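Local coordinates for deoxyhypusine hydroxylase (Homo sapiens, PDB 4D50), which hydroxylates the deoxyhypusine residue of translation initiation factor eIF5A with a non-haem diiron centre, completing hypusine formation, at residues M78-L83 and L109-Q114. Sequence-based numbering, arbitrary orientation.
Sequences MLVDVL and LEILKQ
Val80 and Leu83 face Ile111 and Leu112 where equivalent helices of two successive HEAT-like repeats lie side by side. The helix segments run nearly parallel, 13° between their directions, and the axes of the two segments come no closer than 11.9 Å. At that spacing the backbones cannot touch, and branched aliphatic side chains bridge the gap without any hydrogen bond between the segments.

Leu79, one residue before the contact, turns instead to Leu67 and Leu100 of helices 57-70 and 90-103, so this helix packs on the other layer of the repeats as well as on its neighbour. Val80 supplies a short beta-branched side chain at the partly exposed edge of the seam, which suffices because a single methyl has to meet the longer Ile111. That methyl, CG1, anti to the backbone N (chi1 172°), meets CD1 of Ile111 at 3.5 Å, tighter than ordinary van der Waals packing. One turn on, buried Leu83 points its CB toward the neighbouring helix, and its longer side chain suits the deeper position: CD2 lies 4.3 Å from CG1 of Ile111, so Ile111 spans both residues. Val123 of helix 121-140 also packs on Leu83, whose side chain is about 7 Å from that of the iron ligand His94. Leu112 reaches the seam with the end of its side chain, and the innermost touch is methyl against methyl, Leu83 CD2 to Leu112 CD2 at 4.4 Å.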
# COMPACT_ATOMS: atom_id res chain seq x y z
N MET A 78 -9.57 8.18 -13.24
CA MET A 78 -8.29 7.58 -13.61
C MET A 78 -8.21 6.25 -12.91
O MET A 78 -7.79 5.28 -13.50
CB MET A 78 -7.11 8.46 -13.18
CG MET A 78 -5.76 7.90 -13.59
SD MET A 78 -5.40 7.63 -15.35
CE MET A 78 -6.07 8.99 -16.23
N LEU A 79 -8.63 6.21 -11.66
CA LEU A 79 -8.51 4.93 -10.86
C LEU A 79 -9.47 3.85 -11.42
O LEU A 79 -9.16 2.67 -11.46
CB LEU A 79 -8.78 5.14 -9.40
CG LEU A 79 -7.68 5.92 -8.68
CD1 LEU A 79 -8.09 6.43 -7.32
CD2 LEU A 79 -6.46 5.02 -8.54
N VAL A 80 -10.62 4.30 -11.92
CA VAL A 80 -11.53 3.38 -12.59
C VAL A 80 -10.86 2.79 -13.84
O VAL A 80 -10.95 1.56 -14.12
CB VAL A 80 -12.92 4.07 -12.83
CG1 VAL A 80 -13.79 3.19 -13.70
CG2 VAL A 80 -13.63 4.30 -11.51
N ASP A 81 -10.27 3.65 -14.66
CA ASP A 81 -9.61 3.26 -15.90
C ASP A 81 -8.52 2.25 -15.56
O ASP A 81 -8.44 1.24 -16.22
CB ASP A 81 -8.93 4.43 -16.63
CG ASP A 81 -9.90 5.40 -17.30
OD1 ASP A 81 -11.09 5.07 -17.40
OD2 ASP A 81 -9.45 6.49 -17.76
N VAL A 82 -7.74 2.47 -14.51
CA VAL A 82 -6.72 1.46 -14.10
C VAL A 82 -7.33 0.14 -13.62
O VAL A 82 -6.89 -0.91 -13.97
CB VAL A 82 -5.77 2.05 -13.06
CG1 VAL A 82 -4.84 0.96 -12.54
CG2 VAL A 82 -5.02 3.21 -13.65
N LEU A 83 -8.34 0.21 -12.77
CA LEU A 83 -9.01 -0.96 -12.30
C LEU A 83 -9.55 -1.78 -13.46
O LEU A 83 -9.43 -3.00 -13.45
CB LEU A 83 -10.21 -0.63 -11.44
CG LEU A 83 -11.03 -1.76 -10.89
CD1 LEU A 83 -10.18 -2.79 -10.18
CD2 LEU A 83 -12.17 -1.23 -10.00
N LEU A 109 -19.44 2.69 -5.56
CA LEU A 109 -19.90 1.36 -5.00
C LEU A 109 -20.26 0.35 -6.04
O LEU A 109 -19.94 -0.81 -5.93
CB LEU A 109 -21.14 1.51 -4.15
CG LEU A 109 -21.30 1.03 -2.75
CD1 LEU A 109 -22.80 1.02 -2.47
CD2 LEU A 109 -20.64 -0.30 -2.48
N GLU A 110 -20.89 0.80 -7.13
CA GLU A 110 -21.42 -0.14 -8.09
C GLU A 110 -20.29 -0.83 -8.86
O GLU A 110 -20.31 -2.06 -9.05
CB GLU A 110 -22.51 0.51 -9.01
CG GLU A 110 -23.93 0.54 -8.37
CD GLU A 110 -24.33 -0.78 -7.61
OE1 GLU A 110 -24.49 -1.86 -8.23
OE2 GLU A 110 -24.48 -0.73 -6.36
N ILE A 111 -19.31 -0.06 -9.26
CA ILE A 111 -18.11 -0.62 -9.91
C ILE A 111 -17.35 -1.56 -8.97
O ILE A 111 -16.85 -2.59 -9.39
CB ILE A 111 -17.19 0.45 -10.53
CG1 ILE A 111 -16.09 -0.24 -11.32
CG2 ILE A 111 -16.51 1.35 -9.52
CD1 ILE A 111 -15.73 0.50 -12.60
N LEU A 112 -17.18 -1.16 -7.69
CA LEU A 112 -16.53 -2.07 -6.74
C LEU A 112 -17.29 -3.37 -6.54
O LEU A 112 -16.71 -4.41 -6.43
CB LEU A 112 -16.23 -1.39 -5.42
CG LEU A 112 -15.26 -0.22 -5.54
CD1 LEU A 112 -15.18 0.51 -4.25
CD2 LEU A 112 -13.87 -0.59 -5.99
N LYS A 113 -18.61 -3.31 -6.46
CA LYS A 113 -19.38 -4.56 -6.42
C LYS A 113 -19.18 -5.43 -7.70
O LYS A 113 -19.09 -6.66 -7.60
CB LYS A 113 -20.89 -4.25 -6.27
CG LYS A 113 -21.20 -3.79 -4.86
CD LYS A 113 -22.63 -3.23 -4.80
CE LYS A 113 -23.16 -3.40 -3.38
NZ LYS A 113 -24.30 -2.54 -2.99
N GLN A 114 -19.14 -4.78 -8.86
CA GLN A 114 -18.94 -5.46 -10.15
C GLN A 114 -17.58 -6.24 -10.10
O GLN A 114 -17.51 -7.40 -10.40
CB GLN A 114 -18.92 -4.41 -11.27
CG GLN A 114 -18.62 -4.88 -12.70
CD GLN A 114 -18.60 -3.74 -13.72
OE1 GLN A 114 -18.48 -2.55 -13.38
NE2 GLN A 114 -18.71 -4.11 -15.01